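Local atomic coordinates of membrane lipoprotein TpN32 (Treponema pallidum, PDB entry 1XS5), a protein that binds L-methionine between the two lobes of a periplasmic-binding-protein fold, probably as the substrate-binding lipoprotein of a transport system. Residues A[44-48]-A[70-74]; A[51-55]-A[209-215]; A[102-108]-A[148-154]. One frame throughout, in Å; residues are numbered along the deposited sequence.

Contact 1. Residues A[44-48]-A[70-74]; sequences NEAVM and HNGDL
In one lobe of this periplasmic-binding-protein fold, helix 40-49 packs M48, V47 and N44 against L74, where the chain leaves helix 60-70 and enters strand 74-82. L74 puts both its methyls on the helix. CD2 touches V47 CG1 at 3.5 Å and M48 SD at 3.6 Å. CD1 turns to N44, 3.2 Å from OD1. That oxygen takes its hydrogen bonds from N55 and Q58. The M48 chain folds back at its last two torsions (chi2 -56°, chi3 -63°). This brings the sulfur to the backbone of the turn. D73 N gives SD a weak but nearly straight hydrogen bond, 3.4 Å long with an angle of 168° at the hydrogen. The methyl CE lies beyond, 4.1 Å from G72 CA and 4.0 Å from D73 CB. The carboxylate of D73 turns to a salt bridge with R204. Near the start of the turn, E45 OE2 and H70 ND1 are 4.1 Å apart, too far for a bond, with carboxylate and ring planes almost perpendicular. F66 of helix 60-70 backs N44, M48 and L74. The side chain of N44 lies about 7 Å from the bound methionine. Such helix-to-turn packing belongs to the alpha/beta layering of a binding-protein lobe.

Contact 2. Residues A[51-55]-A[209-215]; sequences DILMN and DARVQAV
L53 and M54 form two bumps that meet the first turns of helix 210-219. The isobutyl group of L53 enters a shallow hollow made by D209, R211 and V212. Its CD2 methyl is the filling: it lies 3.8 Å from V212 CG2, 3.8 Å from R211 NH2 and 3.9 Å from D209 OD2. R211 grips D209 side-on, with NE on OD1 at 2.9 Å and NH2 on OD2 at 3.0 Å, both oxygens using their syn lone pairs. D209 OD1 also accepts from the backbone N of R211 and V212 as the N-cap. One carboxylate thus caps the helix and fixes how the guanidinium is turned. The contact lies on one face of the mixed sheet of the lobe, where helix 210-219 packs on strands 54-59, 3-9, 30-36 and 198-203. M54 makes the second bump. Its thioether bends at chi3 (108°) and crosses V215 at a slant, with SD 4.0 Å from V215 CG1 and CE 4.0 Å from V215 CG2. V212 CG2 sits between the two bumps, 4.2 Å from M54 CE. On the sheet side V5, V7, L200 and V202 enclose M54. R211 NH1 also makes a salt bridge to E3.

Contact 3. Residues A[102-108]-A[148-154]; sequences AVIAIPN and VVLQEVE
Strands 103-107 and 149-153 pair in parallel at one border of the five-stranded mixed sheet of the other lobe. I104 N to V149 O (2.8 Å) and Q151 N to I104 O (2.8 Å) are two of five regular backbone bonds. The five run from V149 N on A102 O to V153 N on I106 O. CA-H groups add close contacts to the same carbonyls, such as A105 CA to Q151 O at 3.2 Å. The tight face holds I104, I106 and L150. There I104 CG1 packs on V148 CG1 at 3.8 Å, and L117 of helix 110-122 covers I106 and L150. I106 carries CG1 between its backbone N and carbonyl carbon (chi1 61°), which sets CD1 4.4 Å from L150 CB. E152, on this same face, is exposed and has the carboxylate of E113 close by. The opposite face has two characters. A105 CB and V153 CG2 meet at 4.0 Å against L158 of helix 158-161 and are sheltered. V149 and Q151, earlier in the strand, are exposed. The extended Q151 chain crosses V103 obliquely, with CG 3.5 Å from V103 CG1. Strand 149-153 is outermost within the chain. Past the last strand pair the amide of N108 lies beside the E154 side chain, pointing the same way. The two flat groups are nearly perpendicular, and N108 ND2 is 3.9 Å from E154 CG.

How the contacts relate
Contacts 1 and 2 belong to one lobe and contact 3 to the other. The centres of contacts 1 and 2 are about 15 Å apart, and the two touch: helix 40-49 is followed by strand 54-59, and A46 O probably accepts a hydrogen bond from D51 N. Their segments alternate along the chain. Contact 3 comes after contact 1 and is nested inside the loop closed by contact 2. It lies about 28 and 36 Å, centre to centre, from contacts 1 and 2, in a separate sheet. The chain therefore crosses to the second lobe and returns. Methionine is bound between, about 7 Å from the side chain of N44 and about 8 Å from that of P107.

Contact 1. Residues A[44-48]-A[70-74]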
ATOM      1  N   ASN A  44      -5.722  11.941   2.149  1.00  9.92           N
ATOM      2  CA  ASN A  44      -4.658  12.931   2.296  1.00 12.51           C
ATOM      3  C   ASN A  44      -5.192  14.367   2.365  1.00 13.92           C
ATOM      4  O   ASN A  44      -4.651  15.195   3.101  1.00 15.98           O
ATOM      5  CB  ASN A  44      -3.619  12.784   1.166  1.00 12.43           C
ATOM      6  CG  ASN A  44      -2.605  11.661   1.457  1.00  6.88           C
ATOM      7  OD1 ASN A  44      -2.297  11.392   2.604  1.00 11.95           O
ATOM      8  ND2 ASN A  44      -2.075  11.034   0.402  1.00 13.32           N
ATOM      9  N   GLU A  45      -6.248  14.659   1.615  1.00 15.47           N
ATOM     10  CA  GLU A  45      -6.818  15.991   1.671  1.00 17.04           C
ATOM     11  C   GLU A  45      -7.418  16.250   3.069  1.00 16.03           C
ATOM     12  O   GLU A  45      -7.405  17.382   3.547  1.00 18.96           O
ATOM     13  CB  GLU A  45      -7.899  16.150   0.600  1.00 18.58           C
ATOM     14  CG  GLU A  45      -7.355  16.127  -0.818  1.00 25.48           C
ATOM     15  CD  GLU A  45      -8.420  16.428  -1.897  1.00 34.15           C
ATOM     16  OE1 GLU A  45      -9.624  16.128  -1.690  1.00 36.10           O
ATOM     17  OE2 GLU A  45      -8.044  16.955  -2.974  1.00 39.54           O
ATOM     18  N   ALA A  46      -7.925  15.208   3.745  1.00 12.18           N
ATOM     19  CA  ALA A  46      -8.539  15.425   5.067  1.00  8.82           C
ATOM     20  C   ALA A  46      -7.454  15.755   6.074  1.00 12.77           C
ATOM     21  O   ALA A  46      -7.683  16.550   7.018  1.00 14.99           O
ATOM     22  CB  ALA A  46      -9.348  14.192   5.540  1.00 12.40           C
ATOM     23  N   VAL A  47      -6.288  15.136   5.929  1.00 12.85           N
ATOM     24  CA  VAL A  47      -5.190  15.492   6.842  1.00 15.02           C
ATOM     25  C   VAL A  47      -4.734  16.953   6.501  1.00 16.54           C
ATOM     26  O   VAL A  47      -4.503  17.767   7.403  1.00 22.09           O
ATOM     27  CB  VAL A  47      -3.973  14.523   6.695  1.00 16.40           C
ATOM     28  CG1 VAL A  47      -2.720  15.135   7.419  1.00 13.61           C
ATOM     29  CG2 VAL A  47      -4.301  13.135   7.309  1.00 12.94           C
ATOM     30  N   MET A  48      -4.630  17.296   5.222  1.00 18.03           N
ATOM     31  CA  MET A  48      -4.207  18.660   4.867  1.00 17.73           C
ATOM     32  C   MET A  48      -5.188  19.728   5.400  1.00 22.22           C
ATOM     33  O   MET A  48      -4.740  20.784   5.853  1.00 22.65           O
ATOM     34  CB  MET A  48      -4.042  18.841   3.345  1.00 16.82           C
ATOM     35  CG  MET A  48      -2.739  18.255   2.760  1.00 22.21           C
ATOM     36  SD  MET A  48      -1.211  18.911   3.576  1.00 25.43           S
ATOM     37  CE  MET A  48      -1.342  20.700   3.130  1.00 28.07           C
ATOM     38  N   HIS A  70      -0.829  17.780  -5.492  1.00 30.28           N
ATOM     39  CA  HIS A  70      -1.851  18.574  -4.806  1.00 31.59           C
ATOM     40  C   HIS A  70      -1.296  19.646  -3.890  1.00 32.33           C
ATOM     41  O   HIS A  70      -1.992  20.096  -2.985  1.00 34.38           O
ATOM     42  CB  HIS A  70      -2.765  17.651  -3.997  1.00 34.27           C
ATOM     43  CG  HIS A  70      -3.488  16.649  -4.832  1.00 30.67           C
ATOM     44  ND1 HIS A  70      -4.716  16.906  -5.401  1.00 39.29           N
ATOM     45  CD2 HIS A  70      -3.136  15.408  -5.240  1.00 35.84           C
ATOM     46  CE1 HIS A  70      -5.092  15.864  -6.124  1.00 39.38           C
ATOM     47  NE2 HIS A  70      -4.152  14.940  -6.041  1.00 39.14           N
ATOM     48  N   ASN A  71      -0.048  20.040  -4.119  1.00 34.99           N
ATOM     49  CA  ASN A  71       0.579  21.079  -3.304  1.00 35.58           C
ATOM     50  C   ASN A  71       0.447  20.746  -1.823  1.00 34.22           C
ATOM     51  O   ASN A  71       0.110  21.594  -0.991  1.00 34.03           O
ATOM     52  CB  ASN A  71      -0.080  22.431  -3.610  1.00 41.98           C
ATOM     53  CG  ASN A  71      -0.148  22.727  -5.118  1.00 45.50           C
ATOM     54  OD1 ASN A  71      -1.205  22.585  -5.753  1.00 47.04           O
ATOM     55  ND2 ASN A  71       0.988  23.130  -5.697  1.00 49.46           N
ATOM     56  N   GLY A  72       0.721  19.494  -1.491  1.00 32.16           N
ATOM     57  CA  GLY A  72       0.613  19.087  -0.109  1.00 26.40           C
ATOM     58  C   GLY A  72       1.887  19.288   0.677  1.00 25.52           C
ATOM     59  O   GLY A  72       2.971  19.478   0.107  1.00 24.81           O
ATOM     60  N   ASP A  73       1.736  19.225   1.997  1.00 22.58           N
ATOM     61  CA  ASP A  73       2.814  19.370   2.967  1.00 27.31           C
ATOM     62  C   ASP A  73       2.816  18.191   3.996  1.00 23.94           C
ATOM     63  O   ASP A  73       3.083  18.377   5.194  1.00 21.28           O
ATOM     64  CB  ASP A  73       2.645  20.733   3.676  1.00 35.26           C
ATOM     65  CG  ASP A  73       3.873  21.133   4.492  1.00 44.71           C
ATOM     66  OD1 ASP A  73       4.996  20.663   4.168  1.00 42.81           O
ATOM     67  OD2 ASP A  73       3.712  21.932   5.453  1.00 47.45           O
ATOM     68  N   LEU A  74       2.517  16.983   3.514  1.00 18.40           N
ATOM     69  CA  LEU A  74       2.471  15.796   4.367  1.00 18.34           C
ATOM     70  C   LEU A  74       3.874  15.234   4.594  1.00 21.67           C
ATOM     71  O   LEU A  74       4.733  15.368   3.724  1.00 19.71           O
ATOM     72  CB  LEU A  74       1.616  14.716   3.685  1.00 20.74           C
ATOM     73  CG  LEU A  74       0.174  15.163   3.401  1.00 21.36           C
ATOM     74  CD1 LEU A  74      -0.570  14.024   2.720  1.00 25.82           C
ATOM     75  CD2 LEU A  74      -0.515  15.552   4.687  1.00 22.38           C
TER

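Contact 2. Residues A[51-55]-A[209-215]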
ATOM      1  N   ASP A  51      -9.081  17.920   9.195  1.00 21.57           N
ATOM      2  CA  ASP A  51     -10.260  17.191   9.674  1.00 17.51           C
ATOM      3  C   ASP A  51      -9.853  15.993  10.516  1.00 18.00           C
ATOM      4  O   ASP A  51     -10.607  15.553  11.375  1.00 17.14           O
ATOM      5  CB  ASP A  51     -11.112  16.720   8.496  1.00 15.74           C
ATOM      6  CG  ASP A  51     -11.828  17.862   7.821  1.00 30.78           C
ATOM      7  OD1 ASP A  51     -11.799  18.999   8.379  1.00 27.57           O
ATOM      8  OD2 ASP A  51     -12.442  17.620   6.748  1.00 32.66           O
ATOM      9  N   ILE A  52      -8.685  15.427  10.205  1.00 13.34           N
ATOM     10  CA  ILE A  52      -8.103  14.329  10.975  1.00 13.50           C
ATOM     11  C   ILE A  52      -6.611  14.715  11.238  1.00 14.30           C
ATOM     12  O   ILE A  52      -6.011  15.467  10.468  1.00 13.74           O
ATOM     13  CB  ILE A  52      -8.170  13.003  10.236  1.00 14.53           C
ATOM     14  CG1 ILE A  52      -7.713  13.178   8.793  1.00 14.21           C
ATOM     15  CG2 ILE A  52      -9.625  12.431  10.276  1.00 19.05           C
ATOM     16  CD1 ILE A  52      -7.619  11.860   8.052  1.00 13.51           C
ATOM     17  N   LEU A  53      -6.035  14.182  12.300  1.00 12.88           N
ATOM     18  CA  LEU A  53      -4.657  14.504  12.688  1.00 15.81           C
ATOM     19  C   LEU A  53      -3.636  13.660  11.916  1.00 16.80           C
ATOM     20  O   LEU A  53      -2.503  14.091  11.656  1.00 18.05           O
ATOM     21  CB  LEU A  53      -4.498  14.242  14.185  1.00 18.44           C
ATOM     22  CG  LEU A  53      -3.183  14.721  14.804  1.00 20.96           C
ATOM     23  CD1 LEU A  53      -2.928  16.200  14.429  1.00 16.70           C
ATOM     24  CD2 LEU A  53      -3.278  14.563  16.309  1.00 17.98           C
ATOM     25  N   MET A  54      -4.038  12.451  11.552  1.00 16.46           N
ATOM     26  CA  MET A  54      -3.117  11.586  10.833  1.00 18.12           C
ATOM     27  C   MET A  54      -3.840  10.586   9.974  1.00 17.02           C
ATOM     28  O   MET A  54      -5.054  10.478  10.034  1.00 16.27           O
ATOM     29  CB  MET A  54      -2.210  10.854  11.842  1.00 20.94           C
ATOM     30  CG  MET A  54      -2.905   9.926  12.774  1.00 23.85           C
ATOM     31  SD  MET A  54      -2.041   9.681  14.444  1.00 22.31           S
ATOM     32  CE  MET A  54      -3.088  10.554  15.593  1.00 18.14           C
ATOM     33  N   ASN A  55      -3.098   9.877   9.130  1.00 13.54           N
ATOM     34  CA  ASN A  55      -3.726   8.816   8.375  1.00 14.35           C
ATOM     35  C   ASN A  55      -2.773   7.679   8.273  1.00 14.73           C
ATOM     36  O   ASN A  55      -1.559   7.835   8.516  1.00 14.44           O
ATOM     37  CB  ASN A  55      -4.295   9.226   6.988  1.00  9.59           C
ATOM     38  CG  ASN A  55      -3.263   9.660   5.971  1.00 13.81           C
ATOM     39  OD1 ASN A  55      -2.156   9.071   5.823  1.00 14.30           O
ATOM     40  ND2 ASN A  55      -3.648  10.690   5.180  1.00 13.23           N
ATOM     41  N   ASP A 209       3.735  16.139  17.752  1.00 31.16           N
ATOM     42  CA  ASP A 209       2.508  16.089  18.531  1.00 27.55           C
ATOM     43  C   ASP A 209       2.645  14.838  19.385  1.00 25.36           C
ATOM     44  O   ASP A 209       2.971  13.762  18.890  1.00 25.83           O
ATOM     45  CB  ASP A 209       1.290  15.967  17.615  1.00 25.34           C
ATOM     46  CG  ASP A 209      -0.024  15.892  18.390  1.00 26.43           C
ATOM     47  OD1 ASP A 209      -0.254  14.899  19.116  1.00 25.47           O
ATOM     48  OD2 ASP A 209      -0.829  16.834  18.267  1.00 25.47           O
ATOM     49  N   ALA A 210       2.406  14.981  20.674  1.00 21.11           N
ATOM     50  CA  ALA A 210       2.558  13.864  21.596  1.00 28.71           C
ATOM     51  C   ALA A 210       1.578  12.725  21.360  1.00 28.75           C
ATOM     52  O   ALA A 210       1.891  11.566  21.658  1.00 27.28           O
ATOM     53  CB  ALA A 210       2.433  14.369  23.044  1.00 34.53           C
ATOM     54  N   ARG A 211       0.389  13.044  20.844  1.00 23.84           N
ATOM     55  CA  ARG A 211      -0.601  11.997  20.579  1.00 25.20           C
ATOM     56  C   ARG A 211      -0.155  11.187  19.351  1.00 20.10           C
ATOM     57  O   ARG A 211      -0.313   9.965  19.299  1.00 20.44           O
ATOM     58  CB  ARG A 211      -1.987  12.608  20.289  1.00 25.73           C
ATOM     59  CG  ARG A 211      -2.784  13.077  21.523  1.00 30.20           C
ATOM     60  CD  ARG A 211      -2.501  14.512  21.863  1.00 25.82           C
ATOM     61  NE  ARG A 211      -2.593  15.395  20.706  1.00 26.32           N
ATOM     62  CZ  ARG A 211      -3.664  16.099  20.374  1.00 30.73           C
ATOM     63  NH1 ARG A 211      -4.759  16.037  21.115  1.00 31.97           N
ATOM     64  NH2 ARG A 211      -3.643  16.866  19.296  1.00 25.13           N
ATOM     65  N   VAL A 212       0.373  11.900  18.362  1.00 16.66           N
ATOM     66  CA  VAL A 212       0.861  11.271  17.125  1.00 18.38           C
ATOM     67  C   VAL A 212       1.998  10.338  17.536  1.00 22.81           C
ATOM     68  O   VAL A 212       2.003   9.155  17.179  1.00 21.59           O
ATOM     69  CB  VAL A 212       1.370  12.346  16.144  1.00 21.72           C
ATOM     70  CG1 VAL A 212       2.085  11.725  14.943  1.00 17.70           C
ATOM     71  CG2 VAL A 212       0.190  13.189  15.671  1.00 24.55           C
ATOM     72  N   GLN A 213       2.958  10.853  18.308  1.00 22.99           N
ATOM     73  CA  GLN A 213       4.064   9.991  18.730  1.00 23.59           C
ATOM     74  C   GLN A 213       3.574   8.758  19.486  1.00 20.35           C
ATOM     75  O   GLN A 213       4.161   7.695  19.343  1.00 23.74           O
ATOM     76  CB  GLN A 213       5.107  10.762  19.570  1.00 19.86           C
ATOM     77  CG  GLN A 213       5.922  11.713  18.731  1.00 27.00           C
ATOM     78  CD  GLN A 213       6.713  10.976  17.667  1.00 28.78           C
ATOM     79  OE1 GLN A 213       7.331   9.943  17.966  1.00 24.93           O
ATOM     80  NE2 GLN A 213       6.707  11.503  16.415  1.00 21.46           N
ATOM     81  N   ALA A 214       2.501   8.862  20.274  1.00 20.45           N
ATOM     82  CA  ALA A 214       2.006   7.680  21.009  1.00 18.34           C
ATOM     83  C   ALA A 214       1.371   6.638  20.097  1.00 21.40           C
ATOM     84  O   ALA A 214       1.409   5.403  20.337  1.00 20.40           O
ATOM     85  CB  ALA A 214       0.979   8.102  22.102  1.00 18.52           C
ATOM     86  N   VAL A 215       0.718   7.134  19.059  1.00 19.51           N
ATOM     87  CA  VAL A 215       0.082   6.220  18.132  1.00 19.62           C
ATOM     88  C   VAL A 215       1.201   5.501  17.402  1.00 21.49           C
ATOM     89  O   VAL A 215       1.151   4.291  17.252  1.00 17.83           O
ATOM     90  CB  VAL A 215      -0.833   6.985  17.171  1.00 19.54           C
ATOM     91  CG1 VAL A 215      -1.303   6.067  16.005  1.00 15.13           C
ATOM     92  CG2 VAL A 215      -2.051   7.471  17.988  1.00 15.76           C
TER

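Contact 3. Residues A[102-108]-A[148-154]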
ATOM      1  N   ALA A 102      -1.139 -12.187 -23.302  1.00 33.44           N
ATOM      2  CA  ALA A 102      -1.839 -12.242 -21.996  1.00 27.30           C
ATOM      3  C   ALA A 102      -2.197 -10.847 -21.476  1.00 23.89           C
ATOM      4  O   ALA A 102      -1.419  -9.896 -21.657  1.00 26.87           O
ATOM      5  CB  ALA A 102      -0.966 -12.966 -20.965  1.00 29.29           C
ATOM      6  N   VAL A 103      -3.362 -10.708 -20.817  1.00 18.96           N
ATOM      7  CA  VAL A 103      -3.760  -9.380 -20.291  1.00 18.12           C
ATOM      8  C   VAL A 103      -3.434  -9.266 -18.787  1.00 19.27           C
ATOM      9  O   VAL A 103      -3.915 -10.071 -17.987  1.00 19.24           O
ATOM     10  CB  VAL A 103      -5.310  -9.113 -20.456  1.00 23.29           C
ATOM     11  CG1 VAL A 103      -5.697  -7.792 -19.757  1.00 17.84           C
ATOM     12  CG2 VAL A 103      -5.693  -9.044 -21.935  1.00 22.62           C
ATOM     13  N   ILE A 104      -2.602  -8.307 -18.408  1.00 19.49           N
ATOM     14  CA  ILE A 104      -2.240  -8.141 -16.989  1.00 13.13           C
ATOM     15  C   ILE A 104      -2.703  -6.757 -16.504  1.00 14.24           C
ATOM     16  O   ILE A 104      -2.310  -5.726 -17.054  1.00 17.85           O
ATOM     17  CB  ILE A 104      -0.701  -8.299 -16.789  1.00 17.47           C
ATOM     18  CG1 ILE A 104      -0.265  -9.709 -17.211  1.00 18.93           C
ATOM     19  CG2 ILE A 104      -0.329  -8.061 -15.332  1.00 13.48           C
ATOM     20  CD1 ILE A 104       1.228 -10.037 -16.900  1.00 19.80           C
ATOM     21  N   ALA A 105      -3.540  -6.739 -15.468  1.00 13.90           N
ATOM     22  CA  ALA A 105      -4.061  -5.500 -14.912  1.00 12.11           C
ATOM     23  C   ALA A 105      -3.137  -5.019 -13.806  1.00 11.37           C
ATOM     24  O   ALA A 105      -2.686  -5.822 -12.986  1.00 13.22           O
ATOM     25  CB  ALA A 105      -5.454  -5.753 -14.326  1.00 15.98           C
ATOM     26  N   ILE A 106      -2.902  -3.714 -13.749  1.00 10.89           N
ATOM     27  CA  ILE A 106      -2.055  -3.128 -12.727  1.00 10.82           C
ATOM     28  C   ILE A 106      -2.688  -1.861 -12.144  1.00 11.28           C
ATOM     29  O   ILE A 106      -3.616  -1.283 -12.739  1.00 16.72           O
ATOM     30  CB  ILE A 106      -0.665  -2.774 -13.326  1.00 13.26           C
ATOM     31  CG1 ILE A 106      -0.817  -1.752 -14.448  1.00 13.68           C
ATOM     32  CG2 ILE A 106       0.001  -4.026 -13.928  1.00 15.25           C
ATOM     33  CD1 ILE A 106       0.544  -1.469 -15.137  1.00 12.97           C
ATOM     34  N   PRO A 107      -2.159  -1.367 -11.017  1.00 10.57           N
ATOM     35  CA  PRO A 107      -2.718  -0.169 -10.411  1.00 11.87           C
ATOM     36  C   PRO A 107      -2.622   1.020 -11.350  1.00 18.98           C
ATOM     37  O   PRO A 107      -1.696   1.110 -12.150  1.00 15.36           O
ATOM     38  CB  PRO A 107      -1.845   0.034  -9.165  1.00 15.25           C
ATOM     39  CG  PRO A 107      -1.490  -1.343  -8.772  1.00 12.71           C
ATOM     40  CD  PRO A 107      -1.132  -1.963 -10.131  1.00 12.53           C
ATOM     41  N   ASN A 108      -3.565   1.946 -11.232  1.00 16.42           N
ATOM     42  CA  ASN A 108      -3.538   3.132 -12.103  1.00 19.92           C
ATOM     43  C   ASN A 108      -3.100   4.419 -11.402  1.00 21.05           C
ATOM     44  O   ASN A 108      -3.133   5.494 -12.010  1.00 20.63           O
ATOM     45  CB  ASN A 108      -4.897   3.320 -12.799  1.00 20.17           C
ATOM     46  CG  ASN A 108      -5.928   3.982 -11.910  1.00 24.89           C
ATOM     47  OD1 ASN A 108      -5.737   4.142 -10.697  1.00 21.47           O
ATOM     48  ND2 ASN A 108      -7.050   4.366 -12.515  1.00 23.85           N
ATOM     49  N   VAL A 148       2.812  -8.731 -23.675  1.00 36.46           N
ATOM     50  CA  VAL A 148       1.694  -8.611 -22.729  1.00 33.87           C
ATOM     51  C   VAL A 148       0.895  -7.315 -22.877  1.00 29.05           C
ATOM     52  O   VAL A 148       1.435  -6.263 -23.228  1.00 33.20           O
ATOM     53  CB  VAL A 148       2.249  -8.685 -21.265  1.00 37.74           C
ATOM     54  CG1 VAL A 148       1.254  -8.023 -20.268  1.00 41.50           C
ATOM     55  CG2 VAL A 148       2.502 -10.144 -20.887  1.00 34.88           C
ATOM     56  N   VAL A 149      -0.399  -7.381 -22.586  1.00 29.52           N
ATOM     57  CA  VAL A 149      -1.250  -6.195 -22.667  1.00 21.65           C
ATOM     58  C   VAL A 149      -1.399  -5.734 -21.218  1.00 26.80           C
ATOM     59  O   VAL A 149      -1.891  -6.505 -20.400  1.00 24.61           O
ATOM     60  CB  VAL A 149      -2.697  -6.564 -23.202  1.00 23.00           C
ATOM     61  CG1 VAL A 149      -3.606  -5.388 -23.109  1.00 18.90           C
ATOM     62  CG2 VAL A 149      -2.633  -7.112 -24.601  1.00 27.53           C
ATOM     63  N   LEU A 150      -0.998  -4.504 -20.910  1.00 25.98           N
ATOM     64  CA  LEU A 150      -1.071  -3.956 -19.546  1.00 27.97           C
ATOM     65  C   LEU A 150      -2.297  -3.072 -19.361  1.00 27.97           C
ATOM     66  O   LEU A 150      -2.419  -2.063 -20.044  1.00 36.10           O
ATOM     67  CB  LEU A 150       0.164  -3.099 -19.254  1.00 23.48           C
ATOM     68  CG  LEU A 150       1.504  -3.842 -19.367  1.00 23.27           C
ATOM     69  CD1 LEU A 150       2.661  -2.858 -19.275  1.00 28.67           C
ATOM     70  CD2 LEU A 150       1.622  -4.823 -18.260  1.00 24.43           C
ATOM     71  N   GLN A 151      -3.197  -3.421 -18.456  1.00 22.80           N
ATOM     72  CA  GLN A 151      -4.380  -2.580 -18.258  1.00 19.82           C
ATOM     73  C   GLN A 151      -4.336  -1.856 -16.946  1.00 20.40           C
ATOM     74  O   GLN A 151      -4.242  -2.479 -15.905  1.00 17.53           O
ATOM     75  CB  GLN A 151      -5.669  -3.399 -18.254  1.00 24.50           C
ATOM     76  CG  GLN A 151      -5.840  -4.312 -19.420  1.00 36.81           C
ATOM     77  CD  GLN A 151      -7.315  -4.556 -19.733  1.00 46.10           C
ATOM     78  OE1 GLN A 151      -8.160  -4.755 -18.817  1.00 41.45           O
ATOM     79  NE2 GLN A 151      -7.640  -4.541 -21.031  1.00 38.06           N
ATOM     80  N   GLU A 152      -4.439  -0.537 -16.984  1.00 13.33           N
ATOM     81  CA  GLU A 152      -4.419   0.246 -15.768  1.00 15.54           C
ATOM     82  C   GLU A 152      -5.821   0.189 -15.147  1.00 20.71           C
ATOM     83  O   GLU A 152      -6.808   0.436 -15.843  1.00 21.42           O
ATOM     84  CB  GLU A 152      -4.045   1.700 -16.112  1.00 21.96           C
ATOM     85  CG  GLU A 152      -2.623   1.852 -16.670  1.00 26.72           C
ATOM     86  CD  GLU A 152      -2.417   3.201 -17.348  1.00 39.32           C
ATOM     87  OE1 GLU A 152      -2.966   3.396 -18.456  1.00 41.31           O
ATOM     88  OE2 GLU A 152      -1.728   4.071 -16.766  1.00 40.47           O
ATOM     89  N   VAL A 153      -5.913  -0.091 -13.849  1.00 12.62           N
ATOM     90  CA  VAL A 153      -7.216  -0.220 -13.194  1.00 18.64           C
ATOM     91  C   VAL A 153      -7.156   0.386 -11.807  1.00 21.67           C
ATOM     92  O   VAL A 153      -6.099   0.307 -11.178  1.00 16.18           O
ATOM     93  CB  VAL A 153      -7.583  -1.729 -13.051  1.00 18.47           C
ATOM     94  CG1 VAL A 153      -8.917  -1.903 -12.330  1.00 24.59           C
ATOM     95  CG2 VAL A 153      -7.645  -2.375 -14.399  1.00 17.49           C
ATOM     96  N   GLU A 154      -8.246   1.008 -11.321  1.00 15.83           N
ATOM     97  CA  GLU A 154      -8.219   1.545  -9.955  1.00 22.31           C
ATOM     98  C   GLU A 154      -7.855   0.407  -9.003  1.00 17.35           C
ATOM     99  O   GLU A 154      -8.471  -0.646  -9.047  1.00 14.11           O
ATOM    100  CB  GLU A 154      -9.585   2.077  -9.518  1.00 26.11           C
ATOM    101  CG  GLU A 154     -10.064   3.246 -10.314  1.00 45.71           C
ATOM    102  CD  GLU A 154     -11.098   4.046  -9.552  1.00 53.94           C
ATOM    103  OE1 GLU A 154     -11.987   3.422  -8.924  1.00 57.51           O
ATOM    104  OE2 GLU A 154     -11.018   5.294  -9.580  1.00 60.28           O
TER